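Local coordinates for CADD-like protein of unknown function (Nostoc punctiforme, PDB 3B5O) that is of unknown function but resembles CADD and the all-helical haem-oxygenase-like proteins, and may be an oxidoreductase, at residues Y43-Y48 against W221-L225; T89-H95 against Y174-H179; V127-F131 against R212-D216. All coordinates share one frame; numbering follows the deposited sequence. Where two conformers were deposited one is given.

Contact 1: residues Y43-Y48 against W221-L225; sequences YVMQQY and WWQEL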
loop_
_atom_site.group_PDB
_atom_site.type_symbol
_atom_site.label_atom_id
_atom_site.label_comp_id
_atom_site.label_asym_id
_atom_site.label_seq_id
_atom_site.Cartn_x
_atom_site.Cartn_y
_atom_site.Cartn_z
ATOM N N TYR A 43 11.947 -5.903 -11.416
ATOM C CA TYR A 43 11.310 -7.015 -10.704
ATOM C C TYR A 43 10.576 -6.515 -9.478
ATOM O O TYR A 43 9.434 -6.925 -9.219
ATOM C CB TYR A 43 12.341 -8.069 -10.303
ATOM C CG TYR A 43 11.845 -9.103 -9.342
ATOM C CD1 TYR A 43 11.169 -10.229 -9.788
ATOM C CD2 TYR A 43 11.984 -8.932 -7.973
ATOM C CE1 TYR A 43 10.680 -11.179 -8.893
ATOM C CE2 TYR A 43 11.514 -9.874 -7.084
ATOM C CZ TYR A 43 10.860 -10.997 -7.540
ATOM O OH TYR A 43 10.359 -11.956 -6.679
ATOM N N VAL A 44 11.214 -5.647 -8.701
ATOM C CA VAL A 44 10.545 -5.081 -7.546
ATOM C C VAL A 44 9.239 -4.368 -7.965
ATOM O O VAL A 44 8.208 -4.524 -7.316
ATOM C CB VAL A 44 11.474 -4.093 -6.774
ATOM C CG1 VAL A 44 10.682 -3.282 -5.730
ATOM C CG2 VAL A 44 12.659 -4.848 -6.157
HETATM N N MSE A 45 9.283 -3.578 -9.034
HETATM C CA MSE A 45 8.117 -2.844 -9.484
HETATM C C MSE A 45 7.013 -3.752 -10.015
HETATM O O MSE A 45 5.836 -3.481 -9.792
HETATM C CB MSE A 45 8.498 -1.800 -10.541
HETATM C CG MSE A 45 9.209 -0.554 -9.958
HETATM SE SE MSE A 45 8.257 0.250 -8.455
HETATM C CE MSE A 45 6.631 0.446 -9.406
ATOM N N GLN A 46 7.388 -4.838 -10.663
ATOM C CA GLN A 46 6.401 -5.818 -11.097
ATOM C C GLN A 46 5.672 -6.408 -9.900
ATOM O O GLN A 46 4.445 -6.514 -9.886
ATOM C CB GLN A 46 7.062 -6.951 -11.849
ATOM C CG GLN A 46 7.606 -6.580 -13.218
ATOM C CD GLN A 46 8.396 -7.711 -13.836
ATOM O OE1 GLN A 46 9.085 -8.464 -13.149
ATOM N NE2 GLN A 46 8.277 -7.852 -15.159
ATOM N N GLN A 47 6.427 -6.830 -8.899
ATOM C CA GLN A 47 5.806 -7.366 -7.679
ATOM C C GLN A 47 5.008 -6.325 -6.924
ATOM O O GLN A 47 3.891 -6.604 -6.453
ATOM C CB GLN A 47 6.859 -7.996 -6.771
ATOM C CG GLN A 47 7.430 -9.245 -7.372
ATOM C CD GLN A 47 6.382 -10.358 -7.531
ATOM O OE1 GLN A 47 5.611 -10.634 -6.616
ATOM N NE2 GLN A 47 6.352 -10.992 -8.717
ATOM N N TYR A 48 5.567 -5.129 -6.796
ATOM C CA TYR A 48 4.864 -4.064 -6.106
ATOM C C TYR A 48 3.483 -3.845 -6.716
ATOM O O TYR A 48 2.504 -3.667 -5.998
ATOM C CB TYR A 48 5.647 -2.751 -6.112
ATOM C CG TYR A 48 4.780 -1.633 -5.666
ATOM C CD1 TYR A 48 4.494 -1.446 -4.318
ATOM C CD2 TYR A 48 4.108 -0.849 -6.598
ATOM C CE1 TYR A 48 3.597 -0.446 -3.932
ATOM C CE2 TYR A 48 3.260 0.144 -6.214
ATOM C CZ TYR A 48 2.989 0.328 -4.899
ATOM O OH TYR A 48 2.102 1.332 -4.550
ATOM N N TRP A 221 7.369 -7.653 3.825
ATOM C CA TRP A 221 7.324 -7.825 2.370
ATOM C C TRP A 221 8.396 -7.030 1.661
ATOM O O TRP A 221 9.113 -7.569 0.816
ATOM C CB TRP A 221 5.944 -7.459 1.856
ATOM C CG TRP A 221 5.742 -7.467 0.387
ATOM C CD1 TRP A 221 5.849 -8.522 -0.458
ATOM C CD2 TRP A 221 5.267 -6.363 -0.383
ATOM N NE1 TRP A 221 5.522 -8.130 -1.728
ATOM C CE2 TRP A 221 5.127 -6.818 -1.709
ATOM C CE3 TRP A 221 4.931 -5.036 -0.074
ATOM C CZ2 TRP A 221 4.637 -6.002 -2.723
ATOM C CZ3 TRP A 221 4.463 -4.220 -1.069
ATOM C CH2 TRP A 221 4.323 -4.707 -2.395
ATOM N N TRP A 222 8.530 -5.760 1.997
ATOM C CA TRP A 222 9.578 -4.954 1.362
ATOM C C TRP A 222 10.963 -5.564 1.588
ATOM O O TRP A 222 11.788 -5.592 0.689
ATOM C CB TRP A 222 9.534 -3.510 1.890
ATOM C CG TRP A 222 8.519 -2.660 1.197
ATOM C CD1 TRP A 222 7.295 -2.273 1.656
ATOM C CD2 TRP A 222 8.630 -2.140 -0.125
ATOM N NE1 TRP A 222 6.639 -1.519 0.711
ATOM C CE2 TRP A 222 7.444 -1.429 -0.397
ATOM C CE3 TRP A 222 9.630 -2.201 -1.108
ATOM C CZ2 TRP A 222 7.240 -0.779 -1.596
ATOM C CZ3 TRP A 222 9.413 -1.560 -2.296
ATOM C CH2 TRP A 222 8.234 -0.864 -2.532
ATOM N N GLN A 223 11.210 -6.036 2.808
ATOM C CA GLN A 223 12.488 -6.654 3.140
ATOM C C GLN A 223 12.702 -7.924 2.322
ATOM O O GLN A 223 13.781 -8.159 1.760
ATOM C CB GLN A 223 12.561 -6.934 4.638
ATOM C CG GLN A 223 12.555 -5.656 5.456
ATOM C CD GLN A 223 12.422 -5.867 6.938
ATOM O OE1 GLN A 223 11.787 -6.820 7.399
ATOM N NE2 GLN A 223 13.026 -4.943 7.716
ATOM N N GLU A 224 11.655 -8.736 2.208
ATOM C CA GLU A 224 11.782 -10.000 1.507
ATOM C C GLU A 224 11.899 -9.791 0.016
ATOM O O GLU A 224 12.628 -10.536 -0.674
ATOM C CB GLU A 224 10.580 -10.904 1.818
ATOM C CG GLU A 224 10.572 -11.396 3.225
ATOM C CD GLU A 224 9.263 -12.039 3.650
ATOM O OE1 GLU A 224 8.306 -11.981 2.878
ATOM O OE2 GLU A 224 9.236 -12.586 4.752
ATOM N N LEU A 225 11.197 -8.793 -0.490
ATOM C CA LEU A 225 11.244 -8.472 -1.908
ATOM C C LEU A 225 12.606 -7.892 -2.333
ATOM O O LEU A 225 13.056 -8.089 -3.465
ATOM C CB LEU A 225 10.105 -7.517 -2.223
ATOM C CG LEU A 225 9.918 -7.122 -3.669
ATOM C CD1 LEU A 225 9.530 -8.324 -4.502
ATOM C CD2 LEU A 225 8.841 -6.071 -3.775
#
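Leu225 reaches from helix 204-230 into the side of helix 38-68 and meets three residues there. Its CD1 lies 3.5 Å from Gln47 CB, and the same methyl is 3.6 Å from Tyr43 CE2. The other methyl, CD2, faces Val44, 3.9 Å from CG1. The CG of Leu225 stands anti to the backbone N (chi1 -176°), which carries both methyls across to the partner helix. Two conformers of Leu225 were deposited, so these contacts belong to one of them.

The tight, buried part continues with aromatic rings. Tyr48 CD1 touches both tryptophans, 3.8 Å from Trp221 CH2 and 3.9 Å from Trp222 CZ2. Trp221 also brings its ring edge up to Gln47 O, while Trp222 CZ3 rests against Val44 CG1. No hydrogen bond links the segments. The polar ends turn to other partners: Tyr48 OH to Glu152, and both Gln47 OE1 and Trp221 NE1 to Thr120 OG1.

The more solvent-exposed side is at Tyr43, although its ring packs closely on Leu225; its OH bonds to Glu228. The short segments run roughly antiparallel, at 144°, with axes 11.3 Å apart, a spacing consistent with the large side chains between them. This is a buried aromatic and aliphatic helix-helix contact in an all-helical bundle. Helix 135-163 covers Tyr48 through Ile156, and helix 118-131 packs on Trp221 through Leu123.

Contact 2: residues T89-H95 against Y174-H179; sequences TTGGISH and YFFSKH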
loop_
_atom_site.group_PDB
_atom_site.type_symbol
_atom_site.label_atom_id
_atom_site.label_comp_id
_atom_site.label_asym_id
_atom_site.label_seq_id
_atom_site.Cartn_x
_atom_site.Cartn_y
_atom_site.Cartn_z
ATOM N N THR A 89 -12.389 9.181 -10.524
ATOM C CA THR A 89 -11.867 10.553 -10.682
ATOM C C THR A 89 -10.768 10.635 -11.746
ATOM O O THR A 89 -10.128 11.684 -11.902
ATOM C CB THR A 89 -11.326 11.095 -9.348
ATOM O OG1 THR A 89 -10.114 10.417 -9.002
ATOM C CG2 THR A 89 -12.356 10.922 -8.236
ATOM N N THR A 90 -10.543 9.539 -12.471
ATOM C CA THR A 90 -9.500 9.454 -13.482
ATOM C C THR A 90 -10.075 8.878 -14.781
ATOM O O THR A 90 -9.465 8.023 -15.434
ATOM C CB THR A 90 -8.295 8.635 -12.981
ATOM O OG1 THR A 90 -8.753 7.397 -12.427
ATOM C CG2 THR A 90 -7.529 9.406 -11.896
ATOM N N GLY A 91 -11.272 9.346 -15.133
ATOM C CA GLY A 91 -11.920 8.982 -16.388
ATOM C C GLY A 91 -12.333 7.535 -16.557
ATOM O O GLY A 91 -12.520 7.056 -17.680
ATOM N N GLY A 92 -12.475 6.815 -15.445
ATOM C CA GLY A 92 -12.814 5.395 -15.506
ATOM C C GLY A 92 -11.611 4.455 -15.584
ATOM O O GLY A 92 -11.780 3.235 -15.629
ATOM N N ILE A 93 -10.399 5.013 -15.605
ATOM C CA ILE A 93 -9.179 4.215 -15.648
ATOM C C ILE A 93 -8.721 3.984 -14.201
ATOM O O ILE A 93 -8.516 4.924 -13.435
ATOM C CB ILE A 93 -8.050 4.928 -16.412
ATOM C CG1 ILE A 93 -8.502 5.328 -17.824
ATOM C CG2 ILE A 93 -6.824 4.047 -16.486
ATOM C CD1 ILE A 93 -7.489 6.218 -18.535
ATOM N N SER A 94 -8.584 2.725 -13.819
ATOM C CA SER A 94 -8.150 2.427 -12.460
ATOM C C SER A 94 -6.745 2.932 -12.174
ATOM O O SER A 94 -5.893 3.037 -13.068
ATOM C CB SER A 94 -8.181 0.924 -12.194
ATOM O OG SER A 94 -7.168 0.241 -12.908
ATOM N N HIS A 95 -6.496 3.209 -10.901
ATOM C CA HIS A 95 -5.144 3.550 -10.455
ATOM C C HIS A 95 -4.131 2.477 -10.809
ATOM O O HIS A 95 -3.015 2.785 -11.236
ATOM C CB HIS A 95 -5.151 3.860 -8.954
ATOM C CG HIS A 95 -5.851 5.137 -8.609
ATOM N ND1 HIS A 95 -6.063 5.543 -7.308
ATOM C CD2 HIS A 95 -6.380 6.104 -9.395
ATOM C CE1 HIS A 95 -6.692 6.702 -7.310
ATOM N NE2 HIS A 95 -6.893 7.068 -8.562
ATOM N N TYR A 174 0.861 12.394 -13.738
ATOM C CA TYR A 174 -0.390 12.875 -13.129
ATOM C C TYR A 174 -0.838 11.972 -11.982
ATOM O O TYR A 174 -1.224 12.465 -10.913
ATOM C CB TYR A 174 -1.544 12.987 -14.148
ATOM C CG TYR A 174 -2.863 13.314 -13.468
ATOM C CD1 TYR A 174 -3.199 14.627 -13.150
ATOM C CD2 TYR A 174 -3.752 12.303 -13.100
ATOM C CE1 TYR A 174 -4.396 14.931 -12.507
ATOM C CE2 TYR A 174 -4.947 12.595 -12.451
ATOM C CZ TYR A 174 -5.266 13.909 -12.158
ATOM O OH TYR A 174 -6.447 14.202 -11.512
ATOM N N PHE A 175 -0.824 10.660 -12.218
ATOM C CA PHE A 175 -1.087 9.676 -11.155
ATOM C C PHE A 175 -0.279 10.001 -9.893
ATOM O O PHE A 175 -0.825 10.011 -8.786
ATOM C CB PHE A 175 -0.790 8.244 -11.645
ATOM C CG PHE A 175 -0.773 7.201 -10.544
ATOM C CD1 PHE A 175 -1.943 6.851 -9.877
ATOM C CD2 PHE A 175 0.418 6.570 -10.184
ATOM C CE1 PHE A 175 -1.926 5.894 -8.861
ATOM C CE2 PHE A 175 0.449 5.606 -9.166
ATOM C CZ PHE A 175 -0.727 5.264 -8.513
ATOM N N PHE A 176 1.014 10.276 -10.060
ATOM C CA PHE A 176 1.862 10.613 -8.922
ATOM C C PHE A 176 1.500 11.969 -8.300
ATOM O O PHE A 176 1.378 12.089 -7.077
ATOM C CB PHE A 176 3.336 10.605 -9.337
ATOM C CG PHE A 176 3.900 9.236 -9.591
ATOM C CD1 PHE A 176 3.530 8.144 -8.810
ATOM C CD2 PHE A 176 4.857 9.045 -10.572
ATOM C CE1 PHE A 176 4.081 6.880 -9.048
ATOM C CE2 PHE A 176 5.407 7.802 -10.804
ATOM C CZ PHE A 176 5.017 6.715 -10.044
ATOM N N SER A 177 1.314 12.984 -9.140
ATOM C CA SER A 177 1.022 14.335 -8.643
ATOM C C SER A 177 -0.318 14.443 -7.918
ATOM O O SER A 177 -0.427 15.180 -6.929
ATOM C CB SER A 177 1.093 15.355 -9.783
ATOM O OG SER A 177 2.437 15.516 -10.211
ATOM N N LYS A 178 -1.331 13.701 -8.378
ATOM C CA LYS A 178 -2.649 13.738 -7.728
ATOM C C LYS A 178 -2.606 13.207 -6.297
ATOM O O LYS A 178 -3.432 13.589 -5.469
ATOM C CB LYS A 178 -3.730 13.002 -8.548
ATOM C CG LYS A 178 -3.678 11.459 -8.539
ATOM C CD LYS A 178 -5.008 10.821 -9.022
ATOM C CE LYS A 178 -6.049 10.735 -7.898
ATOM N NZ LYS A 178 -7.371 10.162 -8.340
ATOM N N HIS A 179 -1.644 12.333 -6.010
ATOM C CA HIS A 179 -1.494 11.765 -4.677
ATOM C C HIS A 179 -0.477 12.510 -3.812
ATOM O O HIS A 179 -0.594 12.499 -2.590
ATOM C CB HIS A 179 -1.062 10.305 -4.781
ATOM C CG HIS A 179 -2.149 9.373 -5.225
ATOM N ND1 HIS A 179 -2.383 9.081 -6.552
ATOM C CD2 HIS A 179 -3.041 8.644 -4.515
ATOM C CE1 HIS A 179 -3.387 8.226 -6.641
ATOM N NE2 HIS A 179 -3.803 7.944 -5.419
#
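Lys178 and His95 make the hydrogen bond of this contact. Lys178 NZ donates to His95 NE2 over 3.1 Å, with the nitrogen tilted 20° from the imidazole plane. The lysine chain bends at chi3 to bring the ammonium there. Thr89 OG1 is also near, 2.8 Å from Lys178 NZ. The second ring nitrogen of His95, ND1, has a weak hydrogen bond to Glu85.

Aromatic contacts form the second group. His95, Phe175 and His179 make a cluster in which His95 offers its face. The edge of His179 comes over that face in an offset edge-to-face pair, with planes at 78°. Phe175 makes a second offset edge-to-face pair, with planes at 61°, and its CE1 lies 3.8 Å from His95 CB. His179 is steadied by its own helix: ND1 donates to Phe175 O at 2.9 Å. Replacing His95 with an alanine would probably deprive Lys178 NZ of its imidazole acceptor and open a gap beside Phe175 and His179.

Apolar contact is slight. Thr90 CG2 approaches the ring edge of Tyr174, 4.1 Å from CE2, and also touches the lysine chain. Thr90 OG1 bonds to Ile93 O, across a type I' turn whose central residues are Gly91 and Gly92.

The contact joins the loop before helix 95-107 to helix 170-180. Its chemistry is mixed: one imidazole serves both as a hydrogen-bond acceptor at NE2 and as an aromatic face for two neighbouring rings, so polar and aromatic contacts meet at His95.

Contact 3: residues V127-F131 against R212-D216; sequences VLSLF and RAMID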
loop_
_atom_site.group_PDB
_atom_site.type_symbol
_atom_site.label_atom_id
_atom_site.label_comp_id
_atom_site.label_asym_id
_atom_site.label_seq_id
_atom_site.Cartn_x
_atom_site.Cartn_y
_atom_site.Cartn_z
ATOM N N VAL A 127 -2.129 -10.655 4.815
ATOM C CA VAL A 127 -3.107 -9.598 4.829
ATOM C C VAL A 127 -4.541 -10.140 4.927
ATOM O O VAL A 127 -5.351 -9.610 5.693
ATOM C CB VAL A 127 -2.915 -8.653 3.615
ATOM C CG1 VAL A 127 -4.021 -7.610 3.518
ATOM C CG2 VAL A 127 -1.551 -7.942 3.733
ATOM N N LEU A 128 -4.852 -11.205 4.202
ATOM C CA LEU A 128 -6.209 -11.743 4.278
ATOM C C LEU A 128 -6.515 -12.157 5.727
ATOM O O LEU A 128 -7.633 -11.942 6.216
ATOM C CB LEU A 128 -6.413 -12.902 3.316
ATOM C CG LEU A 128 -7.844 -13.475 3.426
ATOM C CD1 LEU A 128 -8.901 -12.421 3.039
ATOM C CD2 LEU A 128 -7.995 -14.742 2.652
ATOM N N SER A 129 -5.542 -12.726 6.425
ATOM C CA SER A 129 -5.779 -13.161 7.806
ATOM C C SER A 129 -6.132 -11.996 8.726
ATOM O O SER A 129 -6.824 -12.202 9.724
ATOM C CB SER A 129 -4.578 -13.937 8.352
ATOM O OG SER A 129 -3.505 -13.106 8.762
ATOM N N LEU A 130 -5.691 -10.787 8.377
ATOM C CA LEU A 130 -6.019 -9.587 9.124
ATOM C C LEU A 130 -7.413 -9.063 8.793
ATOM O O LEU A 130 -8.122 -8.554 9.667
ATOM C CB LEU A 130 -5.027 -8.468 8.823
ATOM C CG LEU A 130 -3.551 -8.781 8.893
ATOM C CD1 LEU A 130 -2.758 -7.468 8.667
ATOM C CD2 LEU A 130 -3.181 -9.421 10.203
ATOM N N PHE A 131 -7.800 -9.189 7.519
ATOM C CA PHE A 131 -9.069 -8.665 7.027
ATOM C C PHE A 131 -10.253 -9.582 7.320
ATOM O O PHE A 131 -11.404 -9.246 7.021
ATOM C CB PHE A 131 -8.963 -8.325 5.535
ATOM C CG PHE A 131 -8.376 -6.982 5.299
ATOM C CD1 PHE A 131 -7.022 -6.778 5.443
ATOM C CD2 PHE A 131 -9.192 -5.883 5.046
ATOM C CE1 PHE A 131 -6.475 -5.524 5.312
ATOM C CE2 PHE A 131 -8.636 -4.618 4.883
ATOM C CZ PHE A 131 -7.275 -4.451 5.016
ATOM N N ARG A 212 -0.966 -2.087 13.467
ATOM C CA ARG A 212 0.371 -2.611 13.688
ATOM C C ARG A 212 0.617 -3.846 12.819
ATOM O O ARG A 212 1.675 -3.997 12.201
ATOM C CB ARG A 212 0.519 -3.005 15.156
ATOM C CG ARG A 212 1.813 -3.696 15.501
ATOM C CD ARG A 212 2.978 -2.758 15.430
ATOM N NE ARG A 212 2.988 -1.905 16.609
ATOM C CZ ARG A 212 4.041 -1.218 17.037
ATOM N NH1 ARG A 212 5.187 -1.211 16.360
ATOM N NH2 ARG A 212 3.928 -0.525 18.154
ATOM N N ALA A 213 -0.359 -4.756 12.789
ATOM C CA ALA A 213 -0.183 -6.002 12.055
ATOM C C ALA A 213 0.005 -5.717 10.568
ATOM O O ALA A 213 0.814 -6.358 9.892
ATOM C CB ALA A 213 -1.360 -6.944 12.266
HETATM N N MSE A 214 -0.744 -4.755 10.057
HETATM C CA MSE A 214 -0.663 -4.431 8.636
HETATM C C MSE A 214 0.680 -3.820 8.273
HETATM O O MSE A 214 1.307 -4.213 7.290
HETATM C CB MSE A 214 -1.810 -3.506 8.253
HETATM C CG MSE A 214 -1.868 -3.159 6.797
HETATM SE SE MSE A 214 -2.190 -4.700 5.673
HETATM C CE MSE A 214 -2.834 -3.864 4.115
ATOM N N ILE A 215 1.121 -2.819 9.027
ATOM C CA ILE A 215 2.408 -2.181 8.718
ATOM C C ILE A 215 3.562 -3.158 8.907
ATOM O O ILE A 215 4.528 -3.129 8.157
ATOM C CB ILE A 215 2.619 -0.807 9.424
ATOM C CG1 ILE A 215 2.736 -0.954 10.950
ATOM C CG2 ILE A 215 1.523 0.174 8.988
ATOM C CD1 ILE A 215 3.072 0.371 11.652
ATOM N N ASP A 216 3.460 -4.054 9.889
ATOM C CA ASP A 216 4.483 -5.083 10.080
ATOM C C ASP A 216 4.542 -5.994 8.857
ATOM O O ASP A 216 5.624 -6.326 8.373
ATOM C CB ASP A 216 4.225 -5.910 11.344
ATOM C CG ASP A 216 4.602 -5.212 12.632
ATOM O OD1 ASP A 216 5.347 -4.234 12.598
ATOM O OD2 ASP A 216 4.141 -5.695 13.697
#
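Val127 and Met214 face each other where segments 127-131 and 212-216 run nearly antiparallel. The angle between the two segments is 169°, with axes 10.2 Å apart. Their CA atoms lie 6.9 Å apart at Val127 and Met214, and 7.4 Å apart at Leu130 and Ala213. Val127 O accepts from both Leu130 N and Phe131 N.

Met214, a selenomethionine, carries much of the contact. Its CG is anti to the backbone N (chi1 -177°), and the chain then bends at chi2, which brings the selenium and terminal methyl up against Val127 and Phe131. SE is 3.8 Å from Val127 CG2. The methyl CE lies 4.0 Å from Val127 CG1. At the ring edge of Phe131, CE1 is 4.2 Å from Met214 CE.

Leu130 points at the opposite helix and spreads its two methyls over it. CD2 touches Ala213 CB at 3.7 Å. CD1 lies over the backbone of Met214, 3.7 Å from its N. The small alanine is consistent with this close approach. No hydrogen bond crosses between the segments, and the side-chain contacts are apolar.

This is a buried pairing within an all-helical bundle. Helix 38-68 meets it through Phe58, which touches Val127 and Phe131, and through Leu55, which touches Met214. Helix 135-163 adds Tyr137 against Leu130 and Ala213, and Ile145 against Met214.

How the contacts relate
Contacts 1 and 3 are buried, while contact 2 lies at the surface. Contacts 1 and 3 share helix 204-230, and their centres are about 17 Å apart. One joins it to helix 38-68, the other to helix 118-131. Both are apolar between their segments, but contact 1 is rich in aromatic rings with outside polar partners, and contact 3 relies mainly on aliphatic groups and a selenomethionine, with one phenylalanine. Contact 2 ties a loop to helix 170-180 and adds a hydrogen bond to its aromatic cluster. It lies across the centre of the chain from contact 3, their centres about 26 Å apart. Contacts 2 and 3 are both nested within the loop closed by contact 1.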